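Local atomic coordinates of uncharacterized protein (Thermotoga maritima, PDB entry 1VMJ), a protein that is of unknown function but belongs to the YjbQ/UPF0047 family, forms a trimer, binds a sodium ion in the crystal and is a putative thiamin phosphate synthase. Residues 89-94 / 99-104; 28-33 / 77-82. One frame throughout, in Å; residues are numbered along the deposited sequence.

Contact 1 of 2, residues 89-94 / 99-104; sequences SQYKHN and DNADAH. With NA (sodium ion), chain B; SO4 (sulfate ion), chain D.
Tyr91, His93 and Asn94, on a turn that ends in a short 3-10 segment, face the first residues of helix 101-110, and the CA atoms of His93 and Ala101 are 5.7 Å apart. The amide of Asn94 fastens the turn to the helix start: OD1, with a lone pair in the carbonyl plane, accepts the backbone N-H of Ala101 at 3.0 Å and 153°, occupying a first-turn N-H that has no earlier carbonyl in the helix. Its ND2 gives protons to the backbone O of Tyr88 and to a water that also joins Asp99 O and Asp102 N. The small methyl of Ala101 suits a tight spot, its CB 3.3 Å from the CB of Tyr91 and close to the ring. The Tyr91 OH is hydrogen-bonded to Pro84 O, which holds the far end of that ring. Next to this packing lies a six-ligand sodium site shared by the 3-10 turn and the start of helix 101-110: His93 NE2 at 2.2 Å, Asn100 OD1 at 2.5 Å, His104 NE2 at 2.1 Å and three waters. Asn100 is the N-cap residue, yet with CG between its backbone N and carbonyl carbon (chi1 69°) its side chain turns to the metal instead of capping. Its ND2 donates to Asp137 OD2, helping to keep OD1 toward the sodium. This amide is nearly coplanar with the His93 ring, whereas the two imidazoles are inclined at 78°. Glu68 and Asn65 of the second subunit, bonded to ND1 of His93 and His104 respectively, help the metal fix the ring rotations.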
# COMPACT_ATOMS: atom_id res chain seq x y z
N SER A 89 22.77 0.60 -16.71
CA SER A 89 23.99 0.59 -15.91
C SER A 89 23.88 1.32 -14.58
O SER A 89 24.71 1.10 -13.70
CB SER A 89 25.15 1.18 -16.71
OG SER A 89 24.91 2.55 -17.01
N GLN A 90 22.88 2.18 -14.40
CA GLN A 90 22.75 2.91 -13.14
C GLN A 90 22.29 2.04 -12.01
O GLN A 90 22.35 2.45 -10.87
CB GLN A 90 21.79 4.06 -13.28
CG GLN A 90 20.35 3.69 -13.30
CD GLN A 90 19.45 4.83 -13.69
OE1 GLN A 90 19.33 5.80 -12.95
NE2 GLN A 90 18.76 4.71 -14.83
N TYR A 91 21.79 0.85 -12.34
CA TYR A 91 21.26 -0.06 -11.32
C TYR A 91 22.11 -1.32 -11.19
O TYR A 91 22.31 -2.06 -12.16
CB TYR A 91 19.83 -0.47 -11.65
CG TYR A 91 18.85 0.65 -11.80
CD1 TYR A 91 18.52 1.47 -10.72
CD2 TYR A 91 18.26 0.93 -13.04
CE1 TYR A 91 17.63 2.50 -10.84
CE2 TYR A 91 17.35 1.98 -13.18
CZ TYR A 91 17.03 2.77 -12.07
OH TYR A 91 16.13 3.80 -12.17
N LYS A 92 22.55 -1.58 -9.96
CA LYS A 92 23.34 -2.78 -9.67
C LYS A 92 22.58 -4.07 -9.89
O LYS A 92 23.19 -5.08 -10.18
CB LYS A 92 23.89 -2.76 -8.24
CG LYS A 92 24.80 -1.60 -7.92
CD LYS A 92 25.98 -1.52 -8.86
N HIS A 93 21.25 -4.04 -9.75
CA HIS A 93 20.45 -5.21 -10.04
C HIS A 93 20.64 -5.67 -11.48
O HIS A 93 20.48 -6.86 -11.78
CB HIS A 93 18.99 -4.92 -9.77
CG HIS A 93 18.09 -6.08 -10.01
ND1 HIS A 93 18.14 -7.23 -9.25
CD2 HIS A 93 17.12 -6.29 -10.93
CE1 HIS A 93 17.23 -8.08 -9.67
NE2 HIS A 93 16.58 -7.53 -10.69
N ASN A 94 20.98 -4.74 -12.38
CA ASN A 94 21.11 -5.07 -13.81
C ASN A 94 22.52 -5.52 -14.19
O ASN A 94 22.80 -5.70 -15.37
CB ASN A 94 20.77 -3.83 -14.65
CG ASN A 94 19.31 -3.41 -14.56
OD1 ASN A 94 18.42 -4.20 -14.20
ND2 ASN A 94 19.03 -2.16 -14.95
N ASP A 99 17.62 -6.32 -17.08
CA ASP A 99 17.44 -4.91 -17.37
C ASP A 99 16.21 -4.35 -16.70
O ASP A 99 15.78 -3.24 -17.02
CB ASP A 99 17.42 -4.66 -18.89
CG ASP A 99 16.17 -5.19 -19.58
OD1 ASP A 99 15.14 -5.44 -18.93
OD2 ASP A 99 16.22 -5.32 -20.83
N ASN A 100 15.67 -5.08 -15.74
CA ASN A 100 14.38 -4.69 -15.16
C ASN A 100 14.44 -4.03 -13.79
O ASN A 100 13.40 -3.87 -13.16
CB ASN A 100 13.43 -5.90 -15.14
CG ASN A 100 13.86 -6.99 -14.15
OD1 ASN A 100 14.81 -6.83 -13.38
ND2 ASN A 100 13.11 -8.08 -14.14
N ALA A 101 15.61 -3.55 -13.35
CA ALA A 101 15.68 -2.87 -12.04
C ALA A 101 14.61 -1.79 -11.88
O ALA A 101 13.92 -1.73 -10.85
CB ALA A 101 17.07 -2.31 -11.82
N ASP A 102 14.41 -0.98 -12.91
CA ASP A 102 13.44 0.11 -12.85
C ASP A 102 12.03 -0.38 -12.56
O ASP A 102 11.24 0.33 -11.92
CB ASP A 102 13.40 0.92 -14.13
CG ASP A 102 12.70 0.18 -15.28
OD1 ASP A 102 13.23 -0.85 -15.78
OD2 ASP A 102 11.58 0.61 -15.63
N ALA A 103 11.70 -1.58 -13.04
CA ALA A 103 10.35 -2.11 -12.88
C ALA A 103 10.06 -2.43 -11.41
O ALA A 103 8.92 -2.29 -10.95
CB ALA A 103 10.14 -3.34 -13.74
N HIS A 104 11.08 -2.84 -10.67
CA HIS A 104 10.93 -3.11 -9.24
C HIS A 104 10.63 -1.81 -8.50
O HIS A 104 9.85 -1.78 -7.55
CB HIS A 104 12.20 -3.70 -8.66
CG HIS A 104 12.58 -5.02 -9.24
ND1 HIS A 104 12.25 -6.22 -8.65
CD2 HIS A 104 13.30 -5.33 -10.34
CE1 HIS A 104 12.73 -7.21 -9.37
NE2 HIS A 104 13.38 -6.70 -10.40
NA NA B . 14.53 -8.21 -11.33
S SO4 D . 22.89 1.19 -20.80
O1 SO4 D . 21.45 1.45 -20.86
O2 SO4 D . 23.06 0.08 -21.75
O3 SO4 D . 23.42 0.82 -19.49
O4 SO4 D . 23.68 2.35 -21.27
O HOH W 1 16.34 -0.76 -15.45
O HOH W 2 15.54 -9.57 -12.49
O HOH W 3 12.81 -9.45 -11.88
O HOH W 4 14.40 -9.76 -9.71

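Contact 2 of 2, residues 28-33 / 77-82; sequences REFINI and VWLEKL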
# COMPACT_ATOMS: atom_id res chain seq x y z
N ARG A 28 5.70 -2.12 -20.77
CA ARG A 28 4.84 -1.47 -19.80
C ARG A 28 3.43 -1.30 -20.37
O ARG A 28 3.27 -0.95 -21.54
CB ARG A 28 5.39 -0.10 -19.38
CG ARG A 28 6.79 -0.16 -18.77
CD ARG A 28 7.14 1.08 -17.96
NE ARG A 28 7.50 2.20 -18.83
CZ ARG A 28 8.70 2.36 -19.38
NH1 ARG A 28 9.67 1.48 -19.18
NH2 ARG A 28 8.94 3.41 -20.17
N GLU A 29 2.44 -1.50 -19.51
CA GLU A 29 1.03 -1.42 -19.88
C GLU A 29 0.16 -1.34 -18.64
O GLU A 29 0.50 -1.94 -17.64
CB GLU A 29 0.61 -2.64 -20.72
CG GLU A 29 -0.81 -2.49 -21.28
CD GLU A 29 -1.25 -3.62 -22.20
OE1 GLU A 29 -0.43 -4.51 -22.53
OE2 GLU A 29 -2.45 -3.59 -22.60
N PHE A 30 -0.93 -0.57 -18.71
CA PHE A 30 -1.96 -0.61 -17.68
C PHE A 30 -3.17 -1.33 -18.26
O PHE A 30 -3.61 -1.01 -19.38
CB PHE A 30 -2.36 0.80 -17.25
CG PHE A 30 -1.22 1.60 -16.69
CD1 PHE A 30 -0.63 1.26 -15.49
CD2 PHE A 30 -0.74 2.72 -17.38
CE1 PHE A 30 0.42 2.01 -14.99
CE2 PHE A 30 0.32 3.46 -16.87
CZ PHE A 30 0.89 3.12 -15.68
N ILE A 31 -3.69 -2.29 -17.52
CA ILE A 31 -4.85 -3.06 -17.96
C ILE A 31 -5.96 -2.96 -16.92
O ILE A 31 -5.74 -3.27 -15.77
CB ILE A 31 -4.47 -4.53 -18.18
CG1 ILE A 31 -3.40 -4.63 -19.28
CG2 ILE A 31 -5.71 -5.36 -18.56
CD1 ILE A 31 -2.90 -6.00 -19.53
N ASN A 32 -7.14 -2.50 -17.34
CA ASN A 32 -8.29 -2.42 -16.43
C ASN A 32 -8.80 -3.85 -16.17
O ASN A 32 -9.26 -4.53 -17.07
CB ASN A 32 -9.39 -1.52 -17.01
CG ASN A 32 -10.47 -1.24 -16.04
OD1 ASN A 32 -10.74 -2.03 -15.13
ND2 ASN A 32 -11.14 -0.09 -16.22
N ILE A 33 -8.70 -4.29 -14.92
CA ILE A 33 -9.12 -5.64 -14.52
C ILE A 33 -10.41 -5.65 -13.68
O ILE A 33 -10.84 -6.69 -13.18
CB ILE A 33 -8.00 -6.43 -13.78
CG1 ILE A 33 -7.59 -5.78 -12.46
CG2 ILE A 33 -6.84 -6.60 -14.75
CD1 ILE A 33 -6.57 -6.65 -11.69
N VAL A 77 4.81 8.98 -17.74
CA VAL A 77 5.81 10.05 -17.69
C VAL A 77 6.37 10.22 -16.26
O VAL A 77 7.57 10.36 -16.06
CB VAL A 77 5.20 11.39 -18.18
CG1 VAL A 77 6.14 12.55 -17.90
CG2 VAL A 77 4.86 11.29 -19.67
N TRP A 78 5.48 10.19 -15.28
CA TRP A 78 5.87 10.39 -13.87
C TRP A 78 6.73 9.27 -13.33
O TRP A 78 7.73 9.51 -12.68
CB TRP A 78 4.60 10.50 -13.07
CG TRP A 78 4.72 10.76 -11.65
CD1 TRP A 78 5.27 11.87 -11.07
CD2 TRP A 78 4.20 9.97 -10.58
NE1 TRP A 78 5.13 11.80 -9.69
CE2 TRP A 78 4.47 10.65 -9.38
CE3 TRP A 78 3.52 8.74 -10.52
CZ2 TRP A 78 4.09 10.14 -8.14
CZ3 TRP A 78 3.14 8.24 -9.27
CH2 TRP A 78 3.44 8.94 -8.11
N LEU A 79 6.37 8.04 -13.65
CA LEU A 79 7.13 6.90 -13.20
C LEU A 79 8.49 6.86 -13.85
O LEU A 79 9.45 6.40 -13.24
CB LEU A 79 6.38 5.60 -13.47
CG LEU A 79 5.12 5.37 -12.64
CD1 LEU A 79 4.23 4.25 -13.20
CD2 LEU A 79 5.52 5.07 -11.18
N GLU A 80 8.58 7.30 -15.10
CA GLU A 80 9.87 7.39 -15.76
C GLU A 80 10.76 8.46 -15.13
O GLU A 80 11.99 8.35 -15.13
CB GLU A 80 9.73 7.63 -17.26
CG GLU A 80 9.68 6.35 -18.08
CD GLU A 80 11.03 5.69 -18.18
OE1 GLU A 80 11.82 6.06 -19.08
OE2 GLU A 80 11.32 4.79 -17.36
N LYS A 81 10.15 9.53 -14.63
CA LYS A 81 10.88 10.55 -13.90
C LYS A 81 11.36 10.04 -12.56
O LYS A 81 12.50 10.27 -12.19
CB LYS A 81 10.01 11.79 -13.74
CG LYS A 81 10.70 12.91 -12.97
CD LYS A 81 9.97 14.25 -13.09
N LEU A 82 10.52 9.35 -11.82
CA LEU A 82 10.89 8.89 -10.50
C LEU A 82 11.81 7.69 -10.50
O LEU A 82 12.63 7.54 -9.58
CB LEU A 82 9.65 8.53 -9.71
CG LEU A 82 8.64 9.62 -9.39
CD1 LEU A 82 7.54 9.05 -8.55
CD2 LEU A 82 9.33 10.76 -8.70
O HOH W 5 11.73 3.97 -21.10
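Arg28 and Glu80 make the closer-packed part of this contact, where the start of strand 29-32 looks across at the last turns of helix 69-82. Arg28, its chain bent at chi3 (-77°), lays one guanidinium face against the Glu80 carboxylate, the two planes 15° apart, and its NH2 comes to 3.7 Å from Glu80 CD. The charge pairing itself is looser: OE2 lies 3.9 Å from NH2, well out of the guanidinium plane, so this long salt bridge rests on charge alone. At the margin a water in that plane, 3.0 Å from NH2, donates to Glu80 OE1 and supplies the directional link. Both charges have further partners, Arg28 in Glu76 and Glu85, Glu80 OE2 in Lys106. An alanine in place of Glu80 would probably leave Lys106 and Arg28 each short of one carboxylate and the bridging water without its acceptor. The apolar pair touches lightly: in one of two conformers of Phe30, Leu79 CD1 approaches the ring edge, 4.3 Å from CZ. A branched aliphatic chain suits this buried helix face, which Ile109 and Phe136 also pack against. The arrangement is a helix packed through side chains against one face of a three-stranded antiparallel sheet, at its outer strand within the chain.

Overall arrangement
From the N terminus, the chain leaves strand 14-22 and enters the edge strand 29-32; contact 2 then waits for helix 34-44, strands 49-55 and 60-65 and most of helix 69-82 before it closes a loop of 43 residues. Contact 1 opens after that helix has ended and closes at once, with four residues between its segments, at the start of helix 101-110. The two are therefore in series and neither nest nor cross. Contact 2 ties the three-stranded sheet to helix 69-82; contact 1 anchors the following loop at the metal site. Their centres lie about 17 Å apart, yet they touch directly where Asp102 OD2 packs 4.1 Å from Arg28 NH1.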